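Xylan esterase 1 (Thermoanaerobacterium sp. 'JW/SL YS485', PDB 3FCY) is an acetyl xylan esterase of carbohydrate esterase family 7 with an alpha/beta hydrolase fold, and probably cleaves acetyl esters from xylan and related substrates. Local coordinates at residues P109-F114 against G203-S208; V224-S229 against M338-E343; G288-C293 against I313-D318. All blocks are in the same frame, centred on the assembly; numbering follows the deposited sequence.

Contact 1 (P109-F114 against G203-S208)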
# COMPACT_ATOMS: atom_id res chain seq x y z
N PRO A 109 -1.17 5.43 -47.74
CA PRO A 109 -1.15 4.45 -46.65
C PRO A 109 -2.27 4.66 -45.64
O PRO A 109 -2.91 5.71 -45.60
CB PRO A 109 0.23 4.66 -46.02
CG PRO A 109 1.05 5.20 -47.15
CD PRO A 109 0.10 6.18 -47.79
N ALA A 110 -2.49 3.64 -44.81
CA ALA A 110 -3.50 3.70 -43.78
C ALA A 110 -2.95 3.03 -42.53
O ALA A 110 -2.13 2.11 -42.60
CB ALA A 110 -4.78 3.00 -44.24
N LEU A 111 -3.39 3.52 -41.37
CA LEU A 111 -2.97 2.96 -40.10
C LEU A 111 -4.21 2.56 -39.32
O LEU A 111 -5.18 3.32 -39.25
CB LEU A 111 -2.17 3.99 -39.29
CG LEU A 111 -1.88 3.62 -37.82
CD1 LEU A 111 -0.89 2.46 -37.75
CD2 LEU A 111 -1.31 4.83 -37.10
N ILE A 112 -4.19 1.36 -38.74
CA ILE A 112 -5.31 0.89 -37.93
C ILE A 112 -4.81 0.72 -36.49
O ILE A 112 -3.94 -0.10 -36.22
CB ILE A 112 -5.85 -0.47 -38.42
CG1 ILE A 112 -6.23 -0.38 -39.91
CG2 ILE A 112 -7.09 -0.85 -37.61
CD1 ILE A 112 -6.66 -1.72 -40.51
N ARG A 113 -5.37 1.51 -35.58
CA ARG A 113 -4.98 1.44 -34.18
C ARG A 113 -5.94 0.58 -33.36
O ARG A 113 -7.15 0.58 -33.60
CB ARG A 113 -4.92 2.84 -33.56
CG ARG A 113 -3.63 3.60 -33.79
CD ARG A 113 -3.70 4.96 -33.09
NE ARG A 113 -2.40 5.63 -32.98
CZ ARG A 113 -1.41 5.21 -32.20
NH1 ARG A 113 -1.55 4.12 -31.45
NH2 ARG A 113 -0.27 5.89 -32.15
N PHE A 114 -5.38 -0.15 -32.40
CA PHE A 114 -6.15 -1.00 -31.50
C PHE A 114 -5.83 -0.53 -30.09
O PHE A 114 -4.69 -0.16 -29.79
CB PHE A 114 -5.76 -2.47 -31.73
CG PHE A 114 -6.10 -2.96 -33.11
CD1 PHE A 114 -7.43 -2.96 -33.56
CD2 PHE A 114 -5.11 -3.41 -33.97
CE1 PHE A 114 -7.75 -3.39 -34.84
CE2 PHE A 114 -5.42 -3.85 -35.27
CZ PHE A 114 -6.75 -3.83 -35.71
N GLY A 203 -0.78 -0.40 -42.20
CA GLY A 203 -0.09 -0.77 -40.98
C GLY A 203 -1.05 -0.81 -39.81
O GLY A 203 -2.11 -0.17 -39.84
N VAL A 204 -0.70 -1.58 -38.78
CA VAL A 204 -1.54 -1.70 -37.59
C VAL A 204 -0.65 -1.44 -36.38
O VAL A 204 0.54 -1.76 -36.39
CB VAL A 204 -2.20 -3.10 -37.49
CG1 VAL A 204 -3.00 -3.38 -38.76
CG2 VAL A 204 -1.14 -4.17 -37.29
N MET A 205 -1.24 -0.88 -35.32
CA MET A 205 -0.47 -0.54 -34.13
C MET A 205 -1.32 -0.47 -32.87
O MET A 205 -2.52 -0.21 -32.92
CB MET A 205 0.23 0.80 -34.37
CG MET A 205 0.92 1.41 -33.18
SD MET A 205 1.86 2.88 -33.67
CE MET A 205 0.56 3.89 -34.31
N GLY A 206 -0.67 -0.70 -31.72
CA GLY A 206 -1.37 -0.63 -30.46
C GLY A 206 -0.53 -1.07 -29.27
O GLY A 206 0.45 -1.81 -29.43
N PRO A 207 -0.88 -0.60 -28.06
CA PRO A 207 -0.14 -0.96 -26.85
C PRO A 207 -0.92 -1.98 -26.01
O PRO A 207 -2.15 -1.98 -26.00
CB PRO A 207 -0.01 0.38 -26.13
CG PRO A 207 -1.39 0.98 -26.38
CD PRO A 207 -1.69 0.62 -27.84
N SER A 208 -0.20 -2.86 -25.32
CA SER A 208 -0.82 -3.88 -24.47
C SER A 208 -1.84 -4.71 -25.25
O SER A 208 -1.47 -5.39 -26.21
CB SER A 208 -1.49 -3.21 -23.26
OG SER A 208 -1.73 -4.15 -22.23

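Contact 2 (V224-S229 against M338-E343). With CA (calcium ion), chain D.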
# COMPACT_ATOMS: atom_id res chain seq x y z
N VAL A 224 -1.42 -7.15 -44.38
CA VAL A 224 -0.95 -6.03 -43.57
C VAL A 224 0.56 -5.93 -43.73
O VAL A 224 1.29 -6.89 -43.52
CB VAL A 224 -1.31 -6.24 -42.08
CG1 VAL A 224 -0.58 -5.22 -41.22
CG2 VAL A 224 -2.81 -6.10 -41.90
N ARG A 225 1.02 -4.73 -44.09
CA ARG A 225 2.44 -4.47 -44.37
C ARG A 225 3.36 -4.09 -43.20
O ARG A 225 4.54 -4.48 -43.19
CB ARG A 225 2.53 -3.39 -45.46
CG ARG A 225 3.89 -3.27 -46.12
CD ARG A 225 4.22 -4.53 -46.92
NE ARG A 225 5.52 -4.40 -47.58
CZ ARG A 225 6.68 -4.34 -46.94
NH1 ARG A 225 6.73 -4.42 -45.62
NH2 ARG A 225 7.81 -4.20 -47.64
N LYS A 226 2.84 -3.33 -42.23
CA LYS A 226 3.63 -2.90 -41.07
C LYS A 226 2.91 -3.21 -39.76
O LYS A 226 1.68 -3.12 -39.67
CB LYS A 226 3.91 -1.39 -41.13
CG LYS A 226 4.90 -0.95 -42.20
CD LYS A 226 6.28 -1.54 -42.02
CE LYS A 226 7.23 -0.99 -43.07
NZ LYS A 226 8.58 -1.62 -43.05
N VAL A 227 3.68 -3.56 -38.73
CA VAL A 227 3.10 -3.90 -37.43
C VAL A 227 3.88 -3.31 -36.26
O VAL A 227 5.07 -3.58 -36.10
CB VAL A 227 3.05 -5.43 -37.22
CG1 VAL A 227 2.24 -5.75 -35.97
CG2 VAL A 227 2.46 -6.11 -38.45
N VAL A 228 3.21 -2.50 -35.45
CA VAL A 228 3.85 -1.93 -34.26
C VAL A 228 3.10 -2.51 -33.07
O VAL A 228 1.91 -2.26 -32.88
CB VAL A 228 3.79 -0.39 -34.23
CG1 VAL A 228 4.35 0.12 -32.90
CG2 VAL A 228 4.61 0.20 -35.39
N SER A 229 3.81 -3.32 -32.28
CA SER A 229 3.23 -3.97 -31.11
C SER A 229 4.00 -3.58 -29.86
O SER A 229 5.13 -4.01 -29.64
CB SER A 229 3.26 -5.49 -31.30
OG SER A 229 2.61 -6.15 -30.23
N MET A 338 6.52 5.96 -35.57
CA MET A 338 6.07 6.75 -36.71
C MET A 338 7.02 6.66 -37.89
O MET A 338 6.59 6.51 -39.03
CB MET A 338 5.87 8.22 -36.34
CG MET A 338 5.52 9.06 -37.58
SD MET A 338 4.95 10.72 -37.24
CE MET A 338 3.20 10.42 -36.95
N GLN A 339 8.32 6.77 -37.63
CA GLN A 339 9.30 6.67 -38.70
C GLN A 339 9.16 5.30 -39.36
O GLN A 339 9.29 5.16 -40.57
CB GLN A 339 10.72 6.85 -38.16
CG GLN A 339 11.06 8.28 -37.72
CD GLN A 339 10.98 9.28 -38.87
OE1 GLN A 339 11.37 8.98 -39.99
NE2 GLN A 339 10.49 10.48 -38.58
N PHE A 340 8.86 4.29 -38.54
CA PHE A 340 8.68 2.92 -39.03
C PHE A 340 7.45 2.87 -39.93
O PHE A 340 7.47 2.24 -41.00
CB PHE A 340 8.49 1.97 -37.84
CG PHE A 340 8.36 0.52 -38.23
CD1 PHE A 340 9.44 -0.19 -38.75
CD2 PHE A 340 7.16 -0.17 -38.01
CE1 PHE A 340 9.34 -1.55 -39.04
CE2 PHE A 340 7.05 -1.53 -38.30
CZ PHE A 340 8.15 -2.22 -38.82
N MET A 341 6.37 3.52 -39.51
CA MET A 341 5.14 3.54 -40.29
C MET A 341 5.29 4.35 -41.57
O MET A 341 4.73 4.00 -42.60
CB MET A 341 3.97 4.09 -39.46
CG MET A 341 3.38 3.09 -38.47
SD MET A 341 2.71 1.62 -39.29
CE MET A 341 2.23 0.61 -37.89
N LEU A 342 6.06 5.44 -41.49
CA LEU A 342 6.29 6.28 -42.66
C LEU A 342 6.96 5.48 -43.77
O LEU A 342 6.95 5.89 -44.93
CB LEU A 342 7.12 7.51 -42.28
CG LEU A 342 6.33 8.58 -41.52
CD1 LEU A 342 7.24 9.71 -41.05
CD2 LEU A 342 5.22 9.12 -42.43
N GLU A 343 7.54 4.34 -43.41
CA GLU A 343 8.18 3.45 -44.39
C GLU A 343 7.13 2.88 -45.35
O GLU A 343 7.47 2.17 -46.28
CB GLU A 343 8.89 2.29 -43.68
CG GLU A 343 10.24 2.62 -43.06
CD GLU A 343 10.83 1.44 -42.28
OE1 GLU A 343 10.60 0.27 -42.66
OE2 GLU A 343 11.54 1.68 -41.28
CA CA D . 9.32 3.14 -47.87
O HOH W 1 10.15 5.58 -46.94

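Contact 3 (G288-C293 against I313-D318)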
# COMPACT_ATOMS: atom_id res chain seq x y z
N GLY A 288 4.02 -8.96 -42.64
CA GLY A 288 4.51 -7.59 -42.61
C GLY A 288 5.71 -7.42 -41.71
O GLY A 288 6.06 -8.33 -40.96
N ASP A 289 6.35 -6.25 -41.79
CA ASP A 289 7.51 -5.97 -40.95
C ASP A 289 6.99 -5.63 -39.55
O ASP A 289 5.95 -4.98 -39.41
CB ASP A 289 8.31 -4.78 -41.50
CG ASP A 289 8.76 -5.00 -42.93
OD1 ASP A 289 9.06 -6.16 -43.30
OD2 ASP A 289 8.83 -4.01 -43.69
N VAL A 290 7.72 -6.06 -38.53
CA VAL A 290 7.31 -5.82 -37.16
C VAL A 290 8.31 -5.03 -36.32
O VAL A 290 9.51 -5.24 -36.41
CB VAL A 290 7.04 -7.17 -36.44
CG1 VAL A 290 6.52 -6.91 -35.02
CG2 VAL A 290 6.04 -8.00 -37.24
N LEU A 291 7.79 -4.11 -35.52
CA LEU A 291 8.60 -3.32 -34.60
C LEU A 291 7.89 -3.42 -33.26
O LEU A 291 6.72 -3.05 -33.14
CB LEU A 291 8.68 -1.85 -35.03
CG LEU A 291 9.38 -0.94 -34.00
CD1 LEU A 291 10.85 -1.36 -33.86
CD2 LEU A 291 9.30 0.52 -34.45
N MET A 292 8.59 -3.93 -32.26
CA MET A 292 8.00 -4.08 -30.94
C MET A 292 8.85 -3.39 -29.88
O MET A 292 9.99 -3.00 -30.14
CB MET A 292 7.86 -5.56 -30.59
CG MET A 292 6.87 -6.33 -31.46
SD MET A 292 6.82 -8.11 -31.06
CE MET A 292 6.44 -8.05 -29.33
N CYS A 293 8.28 -3.21 -28.69
CA CYS A 293 9.02 -2.62 -27.58
C CYS A 293 8.63 -3.37 -26.32
O CYS A 293 7.52 -3.90 -26.22
CB CYS A 293 8.73 -1.12 -27.44
SG CYS A 293 7.05 -0.67 -26.98
N ILE A 313 7.85 -14.77 -34.55
CA ILE A 313 7.66 -14.01 -35.78
C ILE A 313 8.78 -14.37 -36.76
O ILE A 313 9.96 -14.40 -36.38
CB ILE A 313 7.69 -12.49 -35.49
CG1 ILE A 313 6.46 -12.10 -34.65
CG2 ILE A 313 7.72 -11.70 -36.79
CD1 ILE A 313 6.42 -10.65 -34.24
N GLN A 314 8.41 -14.64 -38.00
CA GLN A 314 9.37 -15.02 -39.03
C GLN A 314 9.67 -13.93 -40.05
O GLN A 314 10.63 -14.03 -40.80
CB GLN A 314 8.88 -16.27 -39.78
CG GLN A 314 8.62 -17.47 -38.88
CD GLN A 314 8.19 -18.70 -39.66
OE1 GLN A 314 7.23 -18.66 -40.43
NE2 GLN A 314 8.91 -19.81 -39.46
N SER A 315 8.84 -12.89 -40.08
CA SER A 315 9.06 -11.79 -41.02
C SER A 315 10.12 -10.84 -40.48
O SER A 315 10.69 -11.09 -39.41
CB SER A 315 7.75 -11.03 -41.27
OG SER A 315 7.22 -10.52 -40.07
N LYS A 316 10.41 -9.77 -41.21
CA LYS A 316 11.41 -8.81 -40.78
C LYS A 316 10.92 -8.21 -39.47
O LYS A 316 9.78 -7.75 -39.37
CB LYS A 316 11.58 -7.72 -41.86
CG LYS A 316 12.72 -6.74 -41.62
CD LYS A 316 12.27 -5.53 -40.83
CE LYS A 316 13.36 -4.47 -40.78
NZ LYS A 316 12.87 -3.18 -40.20
N LYS A 317 11.78 -8.21 -38.45
CA LYS A 317 11.39 -7.71 -37.14
C LYS A 317 12.52 -7.10 -36.32
O LYS A 317 13.70 -7.35 -36.57
CB LYS A 317 10.77 -8.85 -36.33
CG LYS A 317 11.80 -9.93 -35.99
CD LYS A 317 11.18 -11.17 -35.37
CE LYS A 317 12.25 -12.17 -34.97
NZ LYS A 317 11.68 -13.41 -34.39
N ASP A 318 12.14 -6.31 -35.33
CA ASP A 318 13.06 -5.65 -34.42
C ASP A 318 12.32 -5.35 -33.12
O ASP A 318 11.10 -5.11 -33.13
CB ASP A 318 13.59 -4.35 -35.03
CG ASP A 318 14.55 -4.59 -36.19
OD1 ASP A 318 15.66 -5.12 -35.95
OD2 ASP A 318 14.20 -4.26 -37.35
O HOH W 2 11.23 -2.35 -42.24
O HOH W 3 8.23 -8.57 -43.44
O HOH W 4 11.43 -3.97 -38.09

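Contact 1 (P109-F114 against G203-S208)
The carbonyl oxygen of G203 is gripped twice by strand 109-114: the N-H of I112 reaches it in the carbonyl plane (N to O 2.8 Å), and the CA-H of L111 makes a weaker C-H...O contact with it (CA to O 3.3 Å). G203 N returns a bond to A110 O, M205 N one to I112 O and F114 N one to M205 O, a regular parallel pairing of central strands in the alpha/beta hydrolase sheet. On one face the side chain of M205 leaves with CG anti to its backbone N (chi1 172°), and the bend at chi3 folds CE over the R113 guanidinium, 3.0 Å above its plane and displaced toward its rim; CE is also 3.5 Å from L111 CD2, a tight fit. A serine at R113 would remove the flat group under CE and would probably leave the M205 methyl freer to turn. On the other face F114 CE2 lies 4.0 Å from V204 CB, beneath helix 209-220. G206 has no CB to clash with F114 O, consistent with glycine at this place in the GxSxG pattern of the probable nucleophile elbow, where S208, the predicted nucleophile, is hydrogen-bonded to H327.

Contact 2 (V224-S229 against M338-E343)
Charge joins K226 to E343: NZ donates to OE1 at 2.8 Å, arriving on the anti side of the carboxylate and 32° out of its plane. The same ammonium forms a salt bridge with D289 on the next strand, so the lysine is shared between two acids. The aromatic part of the contact is F340. K226 is bent at chi2 (-63°), which swings its chain across one face of the ring; CD sits 3.7 Å above the ring plane, toward the rim, in a CH-pi contact, and NZ makes an off-centre cation-pi interaction 4.6 Å from the centroid. Apolar packing fills the rest. V228 CG2 lies against both F340 CD2, at 3.7 Å, and M341 CE, at a close 3.5 Å, while M341 SD rests 3.7 Å from K226 CB. Metal coordination ends the segment: the backbone O of E343 binds calcium at 2.6 Å, with a water and Y345 O as further ligands. Q339 NE2 bonds to Q76 O of a second subunit. Helix 333-342 thus packs on the sheet through sulfur, methyl and ring. Near its C-terminal end E343 has two separate tasks, the carboxylate holding K226 and the carbonyl the calcium; K226 probably offsets part of the negative charge of E343 and D289, together with R225 at D289.

Contact 3 (G288-C293 against I313-D318)
G288 O receives the hydroxyl of S315 at 2.6 Å, nearly in line with the carbonyl; chi1 of 58° sets OG between the serine's own backbone N and carbonyl carbon, facing G288. At D289 the carboxylate lies beside the K316 chain, OD1 3.3 Å from CB, and a water on OD1 leads weakly to K316 N. OD2 forms salt bridges with K226 NZ, on the neighbouring strand, and R225 NH1, just before it. V290 carries the centre of the pairing. Its N-H bonds to K316 O at 2.8 Å, in the carbonyl plane, and its own O takes a weak bond from D318 N. CG1 of V290 meets I313 CD1 tip to tip at 3.8 Å. L291 turns to the opposite face, toward helix 333-342. M292 N continues the pairing with a bond to D318 O at 2.9 Å, and its SD lies 4.1 Å from I313 CD1. K317 NZ reaches back to a lone pair of I313 O at 2.8 Å, and also bonds to Y310 O. Strands 289-295 and 317-322 form a beta-alpha-beta unit connected through helix 303-310. Apolar contacts lie on the face carrying V290, where I313 packs from the loop. At the rim K316 NZ makes a weak salt bridge with D318 OD2 (3.3 Å), probably offsetting part of its negative charge, while a second water relays between K316 NZ, D318 OD2 and V290 O.

In the fold
All three contacts reach one mixed sheet, whose strands 108-114, 202-207, 226-230, 289-295 and 317-322 lie side by side in parallel. Contact 1 joins the first two, contact 2 sets helix 333-342 on the third, and contact 3 pairs the last two. Centres of contacts 1 and 2 are about 8 Å apart, of 2 and 3 about 10 Å, of 1 and 3 about 14 Å. Along the chain contact 1 is complete before contact 2 starts, and contact 3 falls between the two segments of contact 2. V204 probably bonds to K226 and V228, and K226 NZ to D289 OD2, joining neighbours directly. The sheet carries the predicted nucleophile at the end of contact 1; E343 and Y345 hold calcium near the end of the helix packed on it.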